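Local coordinates for protein deoxyhypusine hydroxylase (PDB 4D50) that hydroxylates the deoxyhypusine side chain of the translation factor eIF5A at a peroxo-bridged diiron centre, completing the hypusine modification, at residues R93-A96 against G97-L100; M78-D81 against V82-T86; E107-E110 against I111-Y115; L129-R132 against R133-L137. One frame throughout, in Å; residues are numbered along the deposited sequence.

Contact 1: residues R93-A96 against G97-L100. With FE (Fe (III) ion), chain C; PER (peroxide ion), chain E.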
loop_
_atom_site.group_PDB
_atom_site.type_symbol
_atom_site.label_atom_id
_atom_site.label_comp_id
_atom_site.label_asym_id
_atom_site.label_seq_id
_atom_site.Cartn_x
_atom_site.Cartn_y
_atom_site.Cartn_z
ATOM N N ARG A 93 1.241 8.824 -7.483
ATOM C CA ARG A 93 0.884 8.395 -8.822
ATOM C C ARG A 93 1.016 6.894 -8.904
ATOM O O ARG A 93 0.163 6.237 -9.535
ATOM C CB ARG A 93 1.756 9.122 -9.913
ATOM C CG ARG A 93 1.549 10.665 -9.930
ATOM C CD ARG A 93 2.448 11.350 -10.975
ATOM N NE ARG A 93 2.119 10.765 -12.273
ATOM C CZ ARG A 93 2.939 10.390 -13.242
ATOM N NH1 ARG A 93 4.247 10.590 -13.186
ATOM N NH2 ARG A 93 2.419 9.793 -14.314
ATOM N N HIS A 94 2.060 6.340 -8.289
ATOM C CA HIS A 94 2.247 4.876 -8.261
ATOM C C HIS A 94 1.017 4.253 -7.630
ATOM O O HIS A 94 0.400 3.283 -8.209
ATOM C CB HIS A 94 3.533 4.430 -7.529
ATOM C CG HIS A 94 3.291 3.419 -6.480
ATOM N ND1 HIS A 94 3.000 2.098 -6.753
ATOM C CD2 HIS A 94 3.278 3.551 -5.142
ATOM C CE1 HIS A 94 2.778 1.473 -5.611
ATOM N NE2 HIS A 94 2.956 2.332 -4.622
ATOM N N GLU A 95 0.604 4.792 -6.500
ATOM C CA GLU A 95 -0.491 4.186 -5.753
ATOM C C GLU A 95 -1.796 4.195 -6.571
ATOM O O GLU A 95 -2.603 3.275 -6.498
ATOM C CB GLU A 95 -0.707 4.824 -4.353
ATOM C CG GLU A 95 -1.247 3.872 -3.337
ATOM C CD GLU A 95 -0.292 2.748 -2.987
ATOM O OE1 GLU A 95 0.930 2.982 -2.666
ATOM O OE2 GLU A 95 -0.698 1.550 -3.126
ATOM N N ALA A 96 -2.003 5.267 -7.303
ATOM C CA ALA A 96 -3.241 5.395 -8.169
ATOM C C ALA A 96 -3.124 4.319 -9.305
ATOM O O ALA A 96 -4.159 3.699 -9.615
ATOM C CB ALA A 96 -3.393 6.808 -8.780
ATOM N N GLY A 97 -1.953 4.127 -9.942
ATOM C CA GLY A 97 -1.835 3.080 -10.937
ATOM C C GLY A 97 -2.082 1.693 -10.399
ATOM O O GLY A 97 -2.793 0.887 -10.988
ATOM N N GLU A 98 -1.442 1.391 -9.287
ATOM C CA GLU A 98 -1.747 0.115 -8.592
ATOM C C GLU A 98 -3.241 -0.076 -8.281
ATOM O O GLU A 98 -3.765 -1.158 -8.440
ATOM C CB GLU A 98 -0.939 -0.045 -7.275
ATOM C CG GLU A 98 -1.196 -1.392 -6.602
ATOM C CD GLU A 98 -0.347 -1.653 -5.375
ATOM O OE1 GLU A 98 0.841 -1.267 -5.372
ATOM O OE2 GLU A 98 -0.874 -2.352 -4.481
ATOM N N ALA A 99 -3.924 1.004 -7.841
ATOM C CA ALA A 99 -5.289 0.955 -7.492
ATOM C C ALA A 99 -6.131 0.608 -8.697
ATOM O O ALA A 99 -7.085 -0.079 -8.551
ATOM C CB ALA A 99 -5.739 2.246 -6.827
ATOM N N LEU A 100 -5.792 1.170 -9.880
ATOM C CA LEU A 100 -6.461 0.820 -11.112
ATOM C C LEU A 100 -6.351 -0.691 -11.389
ATOM O O LEU A 100 -7.371 -1.281 -11.702
ATOM C CB LEU A 100 -5.955 1.709 -12.301
ATOM C CG LEU A 100 -6.412 3.180 -12.199
ATOM C CD1 LEU A 100 -5.637 4.051 -13.183
ATOM C CD2 LEU A 100 -7.960 3.328 -12.421
HETATM FE FE FE C . 2.748 2.043 -2.414
HETATM O O1 PER E . 3.689 3.879 -1.575
HETATM O O2 PER E . 4.558 4.151 -0.330
HETATM O O HOH W 1 1.814 0.105 -2.758
HETATM O O HOH W 2 2.130 1.777 -0.380
#
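H94 and E98, one helical turn apart, lie side by side and point the same way, the E98 carboxylate turned 61° from the imidazole plane. E98 OE1 sits 3.4 Å from H94 CE1, at the ring edge. At the end of the ring H94 NE2 binds iron at 2.2 Å, and E95 OE1 binds the same ion at 2.1 Å; H212, peroxide O1 and two waters complete its shell. A bend at chi2 (66°) carries the E95 carboxylate to the metal. The helix 90-103 that presents this His-Glu pair belongs to the second HEAT-like repeat, and its metal-bearing surface faces the peroxide pocket. E98, extended beyond CG, does not reach the iron itself; one of the two iron-bound waters lies 2.9 Å from E95 OE2 and 3.1 Å from E98 OE1, joining the first-shell E95 to the second-shell E98. This polar, watery side contrasts with the close-packed flank of A96, G97, A99 and L100, where A99 CB lies 3.3 Å from E95 O and helix 76-84 covers A96, A99 and L100. T126 OG1 hydrogen-bonds H94 ND1 and so helps fix the rotation of the ring.

Contact 2: residues M78-D81 against V82-T86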
loop_
_atom_site.group_PDB
_atom_site.type_symbol
_atom_site.label_atom_id
_atom_site.label_comp_id
_atom_site.label_asym_id
_atom_site.label_seq_id
_atom_site.Cartn_x
_atom_site.Cartn_y
_atom_site.Cartn_z
ATOM N N MET A 78 -11.306 9.235 -10.989
ATOM C CA MET A 78 -10.493 10.017 -10.045
ATOM C C MET A 78 -9.110 9.422 -10.061
ATOM O O MET A 78 -8.142 10.152 -10.074
ATOM C CB MET A 78 -11.065 9.951 -8.627
ATOM C CG MET A 78 -10.289 10.782 -7.627
ATOM S SD MET A 78 -10.131 12.573 -7.884
ATOM C CE MET A 78 -11.684 13.151 -8.455
ATOM N N LEU A 79 -9.027 8.108 -10.093
ATOM C CA LEU A 79 -7.675 7.435 -10.026
ATOM C C LEU A 79 -6.880 7.697 -11.328
ATOM O O LEU A 79 -5.667 7.868 -11.324
ATOM C CB LEU A 79 -7.782 5.953 -9.788
ATOM C CG LEU A 79 -8.242 5.588 -8.375
ATOM C CD1 LEU A 79 -8.680 4.153 -8.232
ATOM C CD2 LEU A 79 -7.097 5.878 -7.407
ATOM N N VAL A 80 -7.600 7.786 -12.442
ATOM C CA VAL A 80 -6.960 8.174 -13.698
ATOM C C VAL A 80 -6.378 9.589 -13.584
ATOM O O VAL A 80 -5.238 9.870 -14.040
ATOM C CB VAL A 80 -7.942 7.932 -14.896
ATOM C CG1 VAL A 80 -7.362 8.513 -16.170
ATOM C CG2 VAL A 80 -8.176 6.446 -15.108
ATOM N N ASP A 81 -7.181 10.521 -13.095
ATOM C CA ASP A 81 -6.800 11.916 -12.943
ATOM C C ASP A 81 -5.555 11.978 -12.059
ATOM O O ASP A 81 -4.626 12.661 -12.409
ATOM C CB ASP A 81 -7.877 12.787 -12.268
ATOM C CG ASP A 81 -9.083 13.082 -13.149
ATOM O OD1 ASP A 81 -9.017 12.816 -14.352
ATOM O OD2 ASP A 81 -10.099 13.614 -12.624
ATOM N N VAL A 82 -5.503 11.221 -10.969
ATOM C CA VAL A 82 -4.267 11.187 -10.136
ATOM C C VAL A 82 -3.059 10.586 -10.854
ATOM O O VAL A 82 -1.977 11.095 -10.790
ATOM C CB VAL A 82 -4.538 10.483 -8.804
ATOM C CG1 VAL A 82 -3.231 10.321 -8.039
ATOM C CG2 VAL A 82 -5.579 11.244 -8.022
ATOM N N LEU A 83 -3.242 9.455 -11.519
ATOM C CA LEU A 83 -2.193 8.846 -12.268
ATOM C C LEU A 83 -1.625 9.799 -13.299
ATOM O O LEU A 83 -0.417 9.869 -13.457
ATOM C CB LEU A 83 -2.672 7.641 -13.039
ATOM C CG LEU A 83 -1.685 6.894 -13.894
ATOM C CD1 LEU A 83 -0.429 6.530 -13.129
ATOM C CD2 LEU A 83 -2.337 5.674 -14.563
ATOM N N GLN A 84 -2.511 10.485 -13.982
ATOM C CA GLN A 84 -2.056 11.449 -15.049
ATOM C C GLN A 84 -1.480 12.762 -14.518
ATOM O O GLN A 84 -0.702 13.422 -15.226
ATOM C CB GLN A 84 -3.168 11.705 -16.063
ATOM C CG GLN A 84 -3.682 10.428 -16.742
ATOM C CD GLN A 84 -4.572 10.689 -17.951
ATOM O OE1 GLN A 84 -5.701 11.138 -17.820
ATOM N NE2 GLN A 84 -4.046 10.383 -19.144
ATOM N N ASP A 85 -1.769 13.110 -13.275
ATOM C CA ASP A 85 -1.393 14.402 -12.771
ATOM C C ASP A 85 0.098 14.424 -12.425
ATOM O O ASP A 85 0.461 13.977 -11.400
ATOM C CB ASP A 85 -2.223 14.736 -11.571
ATOM C CG ASP A 85 -1.900 16.125 -11.022
ATOM O OD1 ASP A 85 -0.992 16.782 -11.547
ATOM O OD2 ASP A 85 -2.509 16.515 -10.055
ATOM N N THR A 86 0.958 14.926 -13.327
ATOM C CA THR A 86 2.390 14.916 -13.134
ATOM C C THR A 86 2.907 15.759 -11.954
ATOM O O THR A 86 4.082 15.653 -11.624
ATOM C CB THR A 86 3.159 15.419 -14.360
ATOM O OG1 THR A 86 2.859 16.787 -14.522
ATOM C CG2 THR A 86 2.798 14.709 -15.619
#
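In the last turns of helix 76-84, within the first HEAT-like repeat, V80 and Q84 meet side by side, pointing the same way. V80 CG1 rests 3.5 Å from Q84 OE1, a contact of methyl with amide oxygen, while Q84 CG packs 3.2 Å from V80 O. With chi1 at -57° the glutamine CG leaves beside its own backbone N, which keeps the chain over the preceding turn. The same V80 O accepts the Q84 N-H at 2.8 Å, so donor and aliphatic stem of one residue both close on one carbonyl. The polar end of Q84 is used outside the turn: NE2 hydrogen-bonds Y115 OH on helix 109-115, the partner helix of the next repeat, and I111 of that helix packs on V80. On the buried side V82 CG2 lies 3.5 Å from M78 O, and L83 CB is 3.5 Å from L79 O. L79 and V82 pack against helix 90-103, as layers of neighbouring repeats do in a HEAT-type solenoid. D85 is the first residue to leave helical geometry; its CB stays 3.3 Å from D81 O, and its OD1 takes the N-H of R87 as the chain turns away.

Contact 3: residues E107-E110 against I111-Y115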
loop_
_atom_site.group_PDB
_atom_site.type_symbol
_atom_site.label_atom_id
_atom_site.label_comp_id
_atom_site.label_asym_id
_atom_site.label_seq_id
_atom_site.Cartn_x
_atom_site.Cartn_y
_atom_site.Cartn_z
ATOM N N GLU A 107 -11.394 -2.033 -18.584
ATOM C CA GLU A 107 -11.614 -0.685 -19.121
ATOM C C GLU A 107 -10.356 0.174 -19.026
ATOM O O GLU A 107 -10.109 0.983 -19.868
ATOM C CB GLU A 107 -12.708 -0.039 -18.271
ATOM C CG GLU A 107 -13.037 1.433 -18.531
ATOM C CD GLU A 107 -13.849 2.030 -17.389
ATOM O OE1 GLU A 107 -14.671 1.281 -16.789
ATOM O OE2 GLU A 107 -13.660 3.240 -17.068
ATOM N N VAL A 108 -9.564 -0.060 -17.973
ATOM C CA VAL A 108 -8.323 0.710 -17.715
ATOM C C VAL A 108 -7.079 0.131 -18.329
ATOM O O VAL A 108 -6.029 0.719 -18.215
ATOM C CB VAL A 108 -8.101 0.934 -16.192
ATOM C CG1 VAL A 108 -9.330 1.531 -15.560
ATOM C CG2 VAL A 108 -7.700 -0.356 -15.453
ATOM N N LEU A 109 -7.182 -0.976 -19.067
ATOM C CA LEU A 109 -5.918 -1.602 -19.626
ATOM C C LEU A 109 -5.126 -0.696 -20.505
ATOM O O LEU A 109 -3.912 -0.661 -20.441
ATOM C CB LEU A 109 -6.234 -2.809 -20.484
ATOM C CG LEU A 109 -5.656 -4.168 -20.320
ATOM C CD1 LEU A 109 -5.918 -4.903 -21.628
ATOM C CD2 LEU A 109 -4.195 -4.163 -19.931
ATOM N N GLU A 110 -5.805 0.121 -21.307
ATOM C CA GLU A 110 -5.094 0.894 -22.310
ATOM C C GLU A 110 -4.275 2.006 -21.644
ATOM O O GLU A 110 -3.098 2.223 -22.007
ATOM C CB GLU A 110 -6.044 1.400 -23.442
ATOM C CG GLU A 110 -6.298 0.349 -24.560
ATOM C CD GLU A 110 -5.021 -0.455 -25.004
ATOM O OE1 GLU A 110 -4.065 0.120 -25.582
ATOM O OE2 GLU A 110 -4.973 -1.695 -24.751
ATOM N N ILE A 111 -4.865 2.675 -20.683
ATOM C CA ILE A 111 -4.136 3.684 -19.892
ATOM C C ILE A 111 -2.972 3.065 -19.118
ATOM O O ILE A 111 -1.909 3.661 -19.020
ATOM C CB ILE A 111 -5.056 4.523 -18.990
ATOM C CG1 ILE A 111 -4.241 5.647 -18.357
ATOM C CG2 ILE A 111 -5.691 3.751 -17.851
ATOM C CD1 ILE A 111 -5.020 6.947 -18.244
ATOM N N LEU A 112 -3.198 1.896 -18.490
ATOM C CA LEU A 112 -2.075 1.234 -17.810
ATOM C C LEU A 112 -0.947 0.846 -18.742
ATOM O O LEU A 112 0.196 0.965 -18.419
ATOM C CB LEU A 112 -2.541 0.051 -16.973
ATOM C CG LEU A 112 -3.489 0.434 -15.854
ATOM C CD1 LEU A 112 -4.054 -0.788 -15.222
ATOM C CD2 LEU A 112 -2.896 1.310 -14.781
ATOM N N LYS A 113 -1.264 0.351 -19.936
ATOM C CA LYS A 113 -0.203 0.118 -20.919
ATOM C C LYS A 113 0.551 1.420 -21.312
ATOM O O LYS A 113 1.777 1.398 -21.486
ATOM C CB LYS A 113 -0.799 -0.520 -22.196
ATOM C CG LYS A 113 -1.161 -1.972 -21.955
ATOM C CD LYS A 113 -1.996 -2.501 -23.139
ATOM C CE LYS A 113 -1.785 -4.001 -23.242
ATOM N NZ LYS A 113 -2.825 -4.766 -23.988
ATOM N N GLN A 114 -0.190 2.510 -21.485
ATOM C CA GLN A 114 0.380 3.820 -21.834
ATOM C C GLN A 114 1.417 4.231 -20.744
ATOM O O GLN A 114 2.532 4.575 -21.032
ATOM C CB GLN A 114 -0.755 4.853 -21.914
ATOM C CG GLN A 114 -0.388 6.313 -22.175
ATOM C CD GLN A 114 -1.600 7.255 -22.201
ATOM O OE1 GLN A 114 -2.695 6.926 -21.722
ATOM N NE2 GLN A 114 -1.400 8.450 -22.774
ATOM N N TYR A 115 0.998 4.120 -19.495
ATOM C CA TYR A 115 1.780 4.631 -18.380
ATOM C C TYR A 115 2.838 3.653 -17.959
ATOM O O TYR A 115 3.636 3.969 -17.091
ATOM C CB TYR A 115 0.918 5.156 -17.231
ATOM C CG TYR A 115 0.399 6.527 -17.500
ATOM C CD1 TYR A 115 -0.747 6.706 -18.269
ATOM C CD2 TYR A 115 0.992 7.635 -16.977
ATOM C CE1 TYR A 115 -1.207 7.971 -18.574
ATOM C CE2 TYR A 115 0.530 8.901 -17.252
ATOM C CZ TYR A 115 -0.555 9.057 -18.055
ATOM O OH TYR A 115 -0.986 10.346 -18.369
HETATM O O HOH W 3 -7.968 2.710 -20.591
#
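K113 N donates to L109 O at 2.9 Å (167°), the shortest direct hydrogen bond between these two turns. One residue earlier V108 O accepts the N-H of L112 at 3.1 Å in a nearly straight bond, and the I111 methyl CG2 lies beside the same oxygen, also at 3.1 Å. That methyl occupies the position between the backbone N and carbonyl carbon of I111 because CG1 is anti to N (chi1 -173°). The apolar touch is L112 CD1 on V108 CG2, 3.7 Å, the two side chains lying side by side and pointing the same way. V108 closes the 3-10 turn that leads into helix 109-115, the second helix of the second HEAT-like repeat. Beside this entry a water bridges the turn, donating to E107 O at 2.8 Å and accepting from I111 N, so an amide at the start of the helix has a partner. On the outer surface the K113 chain runs out nearly extended and crosses E110, whose bend at chi2 (-42°) swings the carboxylate back over the lysine stem. E110 OE2 comes 3.5 Å from K113 CD and 3.8 Å from K113 NZ, a long salt bridge, while L109 CD1 lies 3.9 Å from NZ. Inward, L112 packs on L100, V131 and L134, and I111 on Q84. The chemistry thus divides by side: apolar branches of V108, I111 and L112 join this helix to its neighbours, while the exposed E110-K113 pair, too far apart for a tight ion pair, probably contributes only modest electrostatic attraction.

Contact 4: residues L129-R132 against R133-L137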
loop_
_atom_site.group_PDB
_atom_site.type_symbol
_atom_site.label_atom_id
_atom_site.label_comp_id
_atom_site.label_asym_id
_atom_site.label_seq_id
_atom_site.Cartn_x
_atom_site.Cartn_y
_atom_site.Cartn_z
ATOM N N LEU A 129 3.186 -3.872 -13.768
ATOM C CA LEU A 129 2.650 -4.898 -12.876
ATOM C C LEU A 129 1.163 -5.003 -12.998
ATOM O O LEU A 129 0.626 -6.124 -13.029
ATOM C CB LEU A 129 3.059 -4.612 -11.410
ATOM C CG LEU A 129 4.506 -4.846 -11.103
ATOM C CD1 LEU A 129 4.858 -4.292 -9.716
ATOM C CD2 LEU A 129 4.894 -6.299 -11.149
ATOM N N ALA A 130 0.487 -3.861 -13.149
ATOM C CA ALA A 130 -0.962 -3.859 -13.114
ATOM C C ALA A 130 -1.477 -4.471 -14.451
ATOM O O ALA A 130 -2.473 -5.131 -14.431
ATOM C CB ALA A 130 -1.484 -2.511 -12.779
ATOM N N VAL A 131 -0.797 -4.196 -15.569
ATOM C CA VAL A 131 -1.132 -4.808 -16.862
ATOM C C VAL A 131 -0.961 -6.330 -16.777
ATOM O O VAL A 131 -1.830 -7.050 -17.156
ATOM C CB VAL A 131 -0.283 -4.235 -17.998
ATOM C CG1 VAL A 131 -0.465 -5.091 -19.244
ATOM C CG2 VAL A 131 -0.668 -2.774 -18.252
ATOM N N ARG A 132 0.103 -6.785 -16.125
ATOM C CA ARG A 132 0.241 -8.235 -15.968
ATOM C C ARG A 132 -0.867 -8.835 -15.058
ATOM O O ARG A 132 -1.324 -9.962 -15.266
ATOM C CB ARG A 132 1.634 -8.531 -15.351
ATOM C CG ARG A 132 2.862 -8.351 -16.251
ATOM C CD ARG A 132 2.935 -9.297 -17.427
ATOM N NE ARG A 132 2.810 -10.705 -17.065
ATOM C CZ ARG A 132 3.815 -11.507 -16.683
ATOM N NH1 ARG A 132 5.055 -11.075 -16.570
ATOM N NH2 ARG A 132 3.552 -12.814 -16.442
ATOM N N ARG A 133 -1.231 -8.126 -13.983
ATOM C CA ARG A 133 -2.328 -8.578 -13.105
ATOM C C ARG A 133 -3.636 -8.640 -13.899
ATOM O O ARG A 133 -4.370 -9.657 -13.867
ATOM C CB ARG A 133 -2.484 -7.702 -11.852
ATOM C CG ARG A 133 -3.646 -8.112 -10.980
ATOM C CD ARG A 133 -3.780 -7.193 -9.750
ATOM N NE ARG A 133 -5.206 -6.935 -9.450
ATOM C CZ ARG A 133 -6.052 -7.760 -8.834
ATOM N NH1 ARG A 133 -5.687 -8.999 -8.498
ATOM N NH2 ARG A 133 -7.315 -7.376 -8.651
ATOM N N LEU A 134 -3.910 -7.607 -14.684
ATOM C CA LEU A 134 -5.159 -7.659 -15.467
ATOM C C LEU A 134 -5.150 -8.849 -16.463
ATOM O O LEU A 134 -6.180 -9.496 -16.621
ATOM C CB LEU A 134 -5.475 -6.362 -16.151
ATOM C CG LEU A 134 -5.805 -5.207 -15.222
ATOM C CD1 LEU A 134 -6.067 -3.935 -16.021
ATOM C CD2 LEU A 134 -6.941 -5.481 -14.254
ATOM N N GLU A 135 -4.010 -9.114 -17.088
ATOM C CA GLU A 135 -3.868 -10.222 -17.981
ATOM C C GLU A 135 -4.058 -11.544 -17.245
ATOM O O GLU A 135 -4.642 -12.488 -17.783
ATOM C CB GLU A 135 -2.541 -10.141 -18.721
ATOM C CG GLU A 135 -2.517 -8.864 -19.614
ATOM C CD GLU A 135 -1.205 -8.602 -20.326
ATOM O OE1 GLU A 135 -0.109 -9.105 -19.861
ATOM O OE2 GLU A 135 -1.299 -7.860 -21.353
ATOM N N TRP A 136 -3.565 -11.621 -16.019
ATOM C CA TRP A 136 -3.744 -12.833 -15.215
ATOM C C TRP A 136 -5.210 -13.071 -14.890
ATOM O O TRP A 136 -5.769 -14.148 -15.113
ATOM C CB TRP A 136 -2.809 -12.780 -14.011
ATOM C CG TRP A 136 -2.661 -14.069 -13.239
ATOM C CD1 TRP A 136 -1.651 -14.915 -13.305
ATOM C CD2 TRP A 136 -3.579 -14.593 -12.301
ATOM N NE1 TRP A 136 -1.832 -15.936 -12.449
ATOM C CE2 TRP A 136 -3.050 -15.783 -11.834
ATOM C CE3 TRP A 136 -4.817 -14.160 -11.813
ATOM C CZ2 TRP A 136 -3.679 -16.557 -10.891
ATOM C CZ3 TRP A 136 -5.477 -14.951 -10.834
ATOM C CH2 TRP A 136 -4.914 -16.170 -10.423
ATOM N N LEU A 137 -5.886 -12.036 -14.440
ATOM C CA LEU A 137 -7.273 -12.129 -14.097
ATOM C C LEU A 137 -8.096 -12.587 -15.329
ATOM O O LEU A 137 -8.945 -13.494 -15.216
ATOM C CB LEU A 137 -7.805 -10.778 -13.698
ATOM C CG LEU A 137 -7.336 -10.237 -12.343
ATOM C CD1 LEU A 137 -7.829 -8.800 -12.245
ATOM C CD2 LEU A 137 -7.861 -11.123 -11.227
#
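A130 O takes the L134 N-H at 2.9 Å and L129 O that of R133, also at 2.9 Å, two of the backbone bonds that join these turns of helix 121-140. Between the side chains the charges meet less closely: R132 NE stays 4.3 Å from E135 OE1, beyond a salt bridge, with guanidinium and carboxylate planes 46° apart. The arginine chain, bent at chi2 and chi3, instead offers its NH1 to E179 in a salt bridge. R133 leaves another side of the helix, where NE is held by G101 O and NH2 by E143. In the alpha-helical repeat fold this long helix follows helix 109-115, and it sets A130 against L112 and V131 against K113 while L129 and R132 reach helix 177-190. E135 lies along V131, pointing the same way; its CG approaches V131 O to 3.1 Å and its OE2 reaches V131 CG1 at 3.6 Å. The E135 CG stands beside the backbone N (chi1 -64°), which lays the stem over the V131 carbonyl. L134 CG packs 3.4 Å from A130 O. Farther along, L137 CD1 covers one face of the R133 guanidinium, 3.9 Å above its centre, and W136 stacks on H140.

From the N terminus the order is contact 2, contact 1, contact 3 and contact 4, strictly in series: each is one continuous helical stretch, so none closes a loop, and none crosses or nests with another. Successive helices touch. Contact 2 meets contact 1 through a hydrogen bond of R93 NE to L83 O and through A96 on V82; contact 1 meets contact 3 where L100 packs on V108, and lightly touches contact 4, G97 on A130; contact 3 meets contact 4 through L109 on V131. Contact 2 also reaches contact 3 directly but stops about 8 Å, nearest atoms, from contact 4. Thus 76-84, 90-103, 109-115 and 121-140 form one packed run, of which helix 90-103 carries the iron ligands H94 and E95.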